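Local coordinates for protein hyaluronidase (Thermobaculum terrenum, PDB 5DIY) that probably removes O-linked N-acetylglucosamine from modified proteins as a family 84 glycoside hydrolase, at residues Val197-Glu201 / Cys315-Glu319; Gln309-Ile313 / Arg435-Asp439; Trp382-Leu386 / Val441-Leu445. One frame throughout, in Å; residues are numbered along the deposited sequence.

How the interactions relate
From the N terminus, the first segment to be paired is 197-201, in the loop after barrel strand 189-192; interaction 1 joins it to 315-319 and closes a loop of 113 residues holding the last two barrel strands. Before that loop ends, 309-313 opens interaction 2, which closes at 435-439, so the two cross. Interaction 3 starts within this second span at 382-386 and ends just beyond it at 441-445, crossing interaction 2 but following interaction 1 in series. Glu317 touches Thr312 between interactions 1 and 2, and Trp382 touches Val436 and Cys437 between 2 and 3. Together they run from the barrel's sugar site into the C-terminal helices.

Interaction 1. Residues Val197-Glu201 / Cys315-Glu319; sequences VCSHE and CLEPE
His200 and Leu316 bring their CA atoms to 4.7 Å where two irregular loops pass, and the CA of His200 makes a CA-H...O contact to Cys315 O at 3.3 Å, with an angle of 145° at the hydrogen. The imidazole of His200 meets that carbonyl and the next: with CG anti to the backbone N (chi1 179°), its CD2 corner reaches out so that Cys315 O and Leu316 O both lie at the ring edge, each 3.2 Å from CD2. His242 meets this ring with its plane inclined by about 60°. Segment 197-201 belongs to the loop following the sixth strand of the TIM barrel, which carries the sugar-binding site; Val197 touches the NAG, and the side chain of Cys198 lies about 4 Å from that of Asn223, a residue that binds it. The CB of Cys198 also packs on Cys315 CB at 3.6 Å, and Cys198 O comes within 3.3 Å of that same Cys315 CB. Cys315 SG, set between backbone N and carbonyl carbon, lies 3.6 Å from Ser199 O. That oxygen accepts a hydrogen bond from Arg243, while Leu316 folds its CD2 branch back to 3.7 Å from His200 O.

Interaction 2. Residues Gln309-Ile313 / Arg435-Asp439; sequences QSNTI and RVCGD
Arg435 lays its side chain across Ile313 at about a right angle and begins a type II beta turn that ends at Gly438. Bends at its second and third torsions (124° and 92°) bring one face of the guanidinium over the isoleucine: CG2 of Ile313 is 3.5 Å from NH2 of Arg435, and the CD1 branch lies above the same group toward its rim. Glu234 holds NH2 in a salt bridge, which would help to fix the flat group over this apolar surface. Next, CG2 of Val436 rests against the amide of Asn311, 3.7 Å from OD1, while ND2 of that amide bonds to Phe307 O. Cys437 makes the one backbone bond of the contact, its N donating to Ser310 O at 2.9 Å, nearly straight (160°). Gly438 N closes the turn on Arg435 O at 3.1 Å. Its CA lies 3.8 Å from CD1 of Ile313, so close that a CB here would be tight. The contact thus joins the loop after helix 301-308 to the one leading into helix 440-451, with helix 373-398 touching Ser310, Asn311 and Val436, and helix 322-336 meeting Ser310.

Interaction 3. Residues Trp382-Leu386 / Val441-Leu445; sequences WTDYL and VRNFL
Trp382 leans its indole between helices 382-386 and 441-445 so that different parts of the ring meet different residues. Val441 sits on one face, its CB 3.8 Å above the plane and displaced toward the rim, while its CG1, anti to the backbone N (chi1 177°), comes within 3.5 Å of Trp382 CE3. Arg442 packs its CB against CH2 of the indole at 3.7 Å, then bends at its third torsion to set the guanidinium beyond the six-membered ring. Ring and guanidinium planes stand 84° apart, with CH2 of Trp382 over the centre of the guanidinium face. Asp439, through a salt bridge to NE, and Ala429 O, bonded to NH2, hold that group. The two short helical segments lie side by side, running the same way, 23° apart, with axes 10.6 Å from each other, in the C-terminal helical region beyond the barrel. Leu445 sends CD1 to the Trp382 edge and to CB of Tyr385, at 3.5 Å from the latter. At the other flank, Leu386 meets Phe444 at about a right angle, CD2 to CD2 at 3.6 Å. With an alanine here instead of Trp382, Val441 and Leu445 would probably border a gap, and the Arg442 guanidinium would lose the ring edge that stands against its face. Phe328 of helix 322-336 stacks on Phe444 and also touches Val441 and Leu386.

Interaction 1. Residues Val197-Glu201 / Cys315-Glu319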
loop_
_atom_site.group_PDB
_atom_site.type_symbol
_atom_site.label_atom_id
_atom_site.label_comp_id
_atom_site.label_asym_id
_atom_site.label_seq_id
_atom_site.Cartn_x
_atom_site.Cartn_y
_atom_site.Cartn_z
ATOM N N VAL C 197 -5.883 -9.488 -1.228
ATOM C CA VAL C 197 -6.360 -8.193 -0.740
ATOM C C VAL C 197 -5.530 -7.106 -1.412
ATOM O O VAL C 197 -6.073 -6.215 -2.064
ATOM C CB VAL C 197 -6.278 -8.074 0.807
ATOM C CG1 VAL C 197 -6.570 -6.653 1.267
ATOM C CG2 VAL C 197 -7.235 -9.058 1.470
ATOM N N CYS C 198 -4.213 -7.211 -1.252
ATOM C CA CYS C 198 -3.250 -6.421 -2.005
ATOM C C CYS C 198 -2.629 -7.375 -3.016
ATOM O O CYS C 198 -1.801 -8.208 -2.650
ATOM C CB CYS C 198 -2.188 -5.861 -1.065
ATOM S SG CYS C 198 -2.887 -4.879 0.268
ATOM N N SER C 199 -3.049 -7.270 -4.278
ATOM C CA SER C 199 -2.715 -8.281 -5.283
ATOM C C SER C 199 -1.321 -8.071 -5.857
ATOM O O SER C 199 -0.948 -6.940 -6.195
ATOM C CB SER C 199 -3.755 -8.302 -6.413
ATOM O OG SER C 199 -4.989 -8.827 -5.953
ATOM N N HIS C 200 -0.563 -9.164 -5.967
ATOM C CA HIS C 200 0.752 -9.132 -6.614
ATOM C C HIS C 200 0.618 -8.789 -8.079
ATOM O O HIS C 200 1.309 -7.902 -8.582
ATOM C CB HIS C 200 1.490 -10.467 -6.477
ATOM C CG HIS C 200 2.828 -10.476 -7.157
ATOM N ND1 HIS C 200 3.252 -11.514 -7.960
ATOM C CD2 HIS C 200 3.816 -9.550 -7.188
ATOM C CE1 HIS C 200 4.454 -11.235 -8.434
ATOM N NE2 HIS C 200 4.818 -10.049 -7.983
ATOM N N GLU C 201 -0.274 -9.504 -8.753
ATOM C CA GLU C 201 -0.540 -9.296 -10.169
ATOM C C GLU C 201 -2.042 -9.380 -10.422
ATOM O O GLU C 201 -2.755 -10.096 -9.722
ATOM C CB GLU C 201 0.195 -10.345 -11.012
ATOM C CG GLU C 201 -0.030 -11.776 -10.537
ATOM C CD GLU C 201 0.517 -12.820 -11.489
ATOM O OE1 GLU C 201 1.479 -12.520 -12.239
ATOM O OE2 GLU C 201 -0.021 -13.948 -11.474
ATOM N N CYS C 315 3.177 -5.542 -1.851
ATOM C CA CYS C 315 2.497 -6.623 -2.568
ATOM C C CYS C 315 3.033 -6.818 -4.002
ATOM O O CYS C 315 3.033 -7.934 -4.515
ATOM C CB CYS C 315 0.983 -6.379 -2.608
ATOM S SG CYS C 315 0.464 -4.946 -3.587
ATOM N N LEU C 316 3.483 -5.735 -4.634
ATOM C CA LEU C 316 4.050 -5.784 -5.988
ATOM C C LEU C 316 5.457 -6.395 -6.027
ATOM O O LEU C 316 5.824 -7.028 -7.011
ATOM C CB LEU C 316 4.092 -4.382 -6.603
ATOM C CG LEU C 316 2.766 -3.617 -6.686
ATOM C CD1 LEU C 316 2.976 -2.232 -7.276
ATOM C CD2 LEU C 316 1.741 -4.391 -7.500
ATOM N N GLU C 317 6.247 -6.182 -4.977
ATOM C CA GLU C 317 7.583 -6.768 -4.871
ATOM C C GLU C 317 7.751 -7.311 -3.464
ATOM O O GLU C 317 8.356 -6.651 -2.624
ATOM C CB GLU C 317 8.665 -5.728 -5.172
ATOM C CG GLU C 317 8.627 -5.139 -6.570
ATOM C CD GLU C 317 8.837 -6.160 -7.677
ATOM O OE1 GLU C 317 9.376 -7.257 -7.417
ATOM O OE2 GLU C 317 8.452 -5.853 -8.818
ATOM N N PRO C 318 7.188 -8.502 -3.193
ATOM C CA PRO C 318 7.156 -9.006 -1.819
ATOM C C PRO C 318 8.493 -9.523 -1.250
ATOM O O PRO C 318 8.604 -9.671 -0.038
ATOM C CB PRO C 318 6.133 -10.143 -1.897
ATOM C CG PRO C 318 6.234 -10.631 -3.301
ATOM C CD PRO C 318 6.511 -9.414 -4.131
ATOM N N GLU C 319 9.491 -9.778 -2.094
ATOM C CA GLU C 319 10.751 -10.384 -1.622
ATOM C C GLU C 319 11.610 -9.367 -0.877
ATOM O O GLU C 319 11.369 -8.157 -0.930
ATOM C CB GLU C 319 11.557 -10.973 -2.790
ATOM C CG GLU C 319 10.818 -11.981 -3.668
ATOM C CD GLU C 319 10.245 -13.166 -2.912
ATOM O OE1 GLU C 319 10.847 -13.599 -1.907
ATOM O OE2 GLU C 319 9.182 -13.676 -3.334
#

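Interaction 2. Residues Gln309-Ile313 / Arg435-Asp439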
loop_
_atom_site.group_PDB
_atom_site.type_symbol
_atom_site.label_atom_id
_atom_site.label_comp_id
_atom_site.label_asym_id
_atom_site.label_seq_id
_atom_site.Cartn_x
_atom_site.Cartn_y
_atom_site.Cartn_z
ATOM N N GLN C 309 15.760 1.475 -3.872
ATOM C CA GLN C 309 16.270 0.097 -3.749
ATOM C C GLN C 309 16.084 -0.526 -2.351
ATOM O O GLN C 309 15.971 -1.740 -2.240
ATOM C CB GLN C 309 17.742 0.026 -4.141
ATOM C CG GLN C 309 18.016 0.256 -5.614
ATOM C CD GLN C 309 19.499 0.254 -5.938
ATOM O OE1 GLN C 309 20.346 0.417 -5.055
ATOM N NE2 GLN C 309 19.823 0.059 -7.212
ATOM N N SER C 310 16.043 0.309 -1.312
ATOM C CA SER C 310 15.775 -0.119 0.066
ATOM C C SER C 310 14.289 0.003 0.487
ATOM O O SER C 310 13.942 -0.332 1.628
ATOM C CB SER C 310 16.676 0.674 1.037
ATOM O OG SER C 310 18.033 0.254 0.949
ATOM N N ASN C 311 13.419 0.457 -0.422
ATOM C CA ASN C 311 11.980 0.575 -0.160
ATOM C C ASN C 311 11.127 -0.138 -1.210
ATOM O O ASN C 311 10.065 0.357 -1.600
ATOM C CB ASN C 311 11.593 2.054 -0.075
ATOM C CG ASN C 311 12.248 2.752 1.099
ATOM O OD1 ASN C 311 11.811 2.607 2.238
ATOM N ND2 ASN C 311 13.310 3.501 0.828
ATOM N N THR C 312 11.584 -1.309 -1.652
ATOM C CA THR C 312 10.876 -2.077 -2.673
ATOM C C THR C 312 9.726 -2.925 -2.113
ATOM O O THR C 312 8.800 -3.242 -2.860
ATOM C CB THR C 312 11.830 -3.001 -3.463
ATOM O OG1 THR C 312 12.506 -3.888 -2.564
ATOM C CG2 THR C 312 12.848 -2.190 -4.221
ATOM N N ILE C 313 9.769 -3.267 -0.818
ATOM C CA ILE C 313 8.839 -4.243 -0.246
ATOM C C ILE C 313 7.394 -3.728 -0.353
ATOM O O ILE C 313 7.056 -2.652 0.145
ATOM C CB ILE C 313 9.169 -4.642 1.221
ATOM C CG1 ILE C 313 10.526 -5.351 1.307
ATOM C CG2 ILE C 313 8.093 -5.580 1.776
ATOM C CD1 ILE C 313 11.081 -5.475 2.714
ATOM N N ARG C 435 10.371 -0.569 7.666
ATOM C CA ARG C 435 10.946 -1.737 7.008
ATOM C C ARG C 435 11.946 -1.322 5.917
ATOM O O ARG C 435 12.136 -2.043 4.929
ATOM C CB ARG C 435 9.817 -2.608 6.429
ATOM C CG ARG C 435 10.263 -4.003 5.995
ATOM C CD ARG C 435 9.499 -5.141 6.646
ATOM N NE ARG C 435 8.349 -5.587 5.866
ATOM C CZ ARG C 435 8.107 -6.827 5.417
ATOM N NH1 ARG C 435 8.937 -7.848 5.619
ATOM N NH2 ARG C 435 6.985 -7.045 4.746
ATOM N N VAL C 436 12.592 -0.167 6.091
ATOM C CA VAL C 436 13.653 0.256 5.171
ATOM C C VAL C 436 14.818 -0.742 5.241
ATOM O O VAL C 436 15.190 -1.191 6.322
ATOM C CB VAL C 436 14.119 1.712 5.438
ATOM C CG1 VAL C 436 14.890 1.843 6.744
ATOM C CG2 VAL C 436 14.941 2.238 4.270
ATOM N N CYS C 437 15.330 -1.112 4.068
ATOM C CA CYS C 437 16.364 -2.146 3.888
ATOM C C CYS C 437 15.917 -3.572 4.251
ATOM O O CYS C 437 16.752 -4.481 4.332
ATOM C CB CYS C 437 17.661 -1.787 4.634
ATOM S SG CYS C 437 18.263 -0.106 4.359
ATOM N N GLY C 438 14.608 -3.786 4.416
ATOM C CA GLY C 438 14.087 -5.042 4.948
ATOM C C GLY C 438 14.860 -5.496 6.171
ATOM O O GLY C 438 15.246 -4.677 7.019
ATOM N N ASP C 439 15.109 -6.802 6.242
ATOM C CA ASP C 439 16.061 -7.369 7.188
ATOM C C ASP C 439 17.397 -7.722 6.518
ATOM O O ASP C 439 18.187 -8.483 7.059
ATOM C CB ASP C 439 15.432 -8.588 7.853
ATOM C CG ASP C 439 14.288 -8.204 8.771
ATOM O OD1 ASP C 439 14.547 -7.672 9.872
ATOM O OD2 ASP C 439 13.129 -8.409 8.385
#

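Interaction 3. Residues Trp382-Leu386 / Val441-Leu445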
loop_
_atom_site.group_PDB
_atom_site.type_symbol
_atom_site.label_atom_id
_atom_site.label_comp_id
_atom_site.label_asym_id
_atom_site.label_seq_id
_atom_site.Cartn_x
_atom_site.Cartn_y
_atom_site.Cartn_z
ATOM N N TRP C 382 20.972 2.547 9.381
ATOM C CA TRP C 382 21.496 1.301 8.787
ATOM C C TRP C 382 22.837 1.550 8.093
ATOM O O TRP C 382 23.729 0.711 8.151
ATOM C CB TRP C 382 20.504 0.677 7.791
ATOM C CG TRP C 382 19.321 -0.045 8.399
ATOM C CD1 TRP C 382 18.005 0.221 8.172
ATOM C CD2 TRP C 382 19.354 -1.165 9.294
ATOM N NE1 TRP C 382 17.211 -0.649 8.881
ATOM C CE2 TRP C 382 18.014 -1.514 9.575
ATOM C CE3 TRP C 382 20.383 -1.902 9.895
ATOM C CZ2 TRP C 382 17.676 -2.568 10.433
ATOM C CZ3 TRP C 382 20.047 -2.949 10.747
ATOM C CH2 TRP C 382 18.702 -3.271 11.007
ATOM N N THR C 383 22.967 2.716 7.461
ATOM C CA THR C 383 24.212 3.155 6.822
ATOM C C THR C 383 25.349 3.360 7.834
ATOM O O THR C 383 26.481 2.930 7.584
ATOM C CB THR C 383 23.991 4.454 6.016
ATOM O OG1 THR C 383 22.808 4.322 5.211
ATOM C CG2 THR C 383 25.193 4.773 5.126
ATOM N N ASP C 384 25.044 3.998 8.966
ATOM C CA ASP C 384 26.007 4.149 10.069
ATOM C C ASP C 384 26.522 2.789 10.537
ATOM O O ASP C 384 27.709 2.635 10.834
ATOM C CB ASP C 384 25.388 4.872 11.286
ATOM C CG ASP C 384 25.085 6.345 11.034
ATOM O OD1 ASP C 384 25.717 6.982 10.175
ATOM O OD2 ASP C 384 24.193 6.873 11.724
ATOM N N TYR C 385 25.632 1.799 10.585
ATOM C CA TYR C 385 25.996 0.475 11.096
ATOM C C TYR C 385 26.870 -0.288 10.094
ATOM O O TYR C 385 27.823 -0.967 10.491
ATOM C CB TYR C 385 24.757 -0.341 11.481
ATOM C CG TYR C 385 23.753 0.358 12.383
ATOM C CD1 TYR C 385 24.090 1.498 13.141
ATOM C CD2 TYR C 385 22.457 -0.137 12.501
ATOM C CE1 TYR C 385 23.156 2.122 13.957
ATOM C CE2 TYR C 385 21.523 0.475 13.322
ATOM C CZ TYR C 385 21.874 1.607 14.044
ATOM O OH TYR C 385 20.938 2.213 14.857
ATOM N N LEU C 386 26.555 -0.171 8.804
ATOM C CA LEU C 386 27.395 -0.755 7.752
ATOM C C LEU C 386 28.818 -0.204 7.777
ATOM O O LEU C 386 29.771 -0.937 7.539
ATOM C CB LEU C 386 26.794 -0.514 6.366
ATOM C CG LEU C 386 25.616 -1.402 5.980
ATOM C CD1 LEU C 386 24.994 -0.887 4.686
ATOM C CD2 LEU C 386 26.050 -2.855 5.825
ATOM N N VAL C 441 20.093 -5.676 5.627
ATOM C CA VAL C 441 21.238 -5.079 6.322
ATOM C C VAL C 441 21.366 -5.716 7.704
ATOM O O VAL C 441 22.463 -6.091 8.111
ATOM C CB VAL C 441 21.143 -3.543 6.399
ATOM C CG1 VAL C 441 22.309 -2.963 7.195
ATOM C CG2 VAL C 441 21.139 -2.947 5.003
ATOM N N ARG C 442 20.241 -5.879 8.400
ATOM C CA ARG C 442 20.215 -6.587 9.687
ATOM C C ARG C 442 20.944 -7.924 9.624
ATOM O O ARG C 442 21.881 -8.160 10.404
ATOM C CB ARG C 442 18.776 -6.819 10.152
ATOM C CG ARG C 442 18.642 -7.361 11.566
ATOM C CD ARG C 442 17.231 -7.866 11.829
ATOM N NE ARG C 442 16.271 -6.770 11.766
ATOM C CZ ARG C 442 16.026 -5.902 12.745
ATOM N NH1 ARG C 442 16.655 -5.986 13.909
ATOM N NH2 ARG C 442 15.130 -4.936 12.556
ATOM N N ASN C 443 20.528 -8.783 8.688
ATOM C CA ASN C 443 21.089 -10.139 8.581
ATOM C C ASN C 443 22.577 -10.112 8.223
ATOM O O ASN C 443 23.338 -10.941 8.702
ATOM C CB ASN C 443 20.313 -11.011 7.575
ATOM C CG ASN C 443 18.856 -11.256 7.975
ATOM O OD1 ASN C 443 18.475 -11.166 9.143
ATOM N ND2 ASN C 443 18.031 -11.576 6.987
ATOM N N PHE C 444 22.987 -9.148 7.399
ATOM C CA PHE C 444 24.400 -8.968 7.083
ATOM C C PHE C 444 25.194 -8.609 8.337
ATOM O O PHE C 444 26.221 -9.218 8.607
ATOM C CB PHE C 444 24.605 -7.905 5.997
ATOM C CG PHE C 444 26.056 -7.653 5.659
ATOM C CD1 PHE C 444 26.813 -8.636 5.024
ATOM C CD2 PHE C 444 26.662 -6.430 5.971
ATOM C CE1 PHE C 444 28.152 -8.412 4.709
ATOM C CE2 PHE C 444 27.999 -6.200 5.666
ATOM C CZ PHE C 444 28.747 -7.193 5.034
ATOM N N LEU C 445 24.698 -7.642 9.102
ATOM C CA LEU C 445 25.351 -7.216 10.346
ATOM C C LEU C 445 25.430 -8.330 11.394
ATOM O O LEU C 445 26.465 -8.495 12.059
ATOM C CB LEU C 445 24.662 -5.959 10.912
ATOM C CG LEU C 445 24.818 -4.709 10.037
ATOM C CD1 LEU C 445 23.934 -3.566 10.518
ATOM C CD2 LEU C 445 26.271 -4.266 9.949
#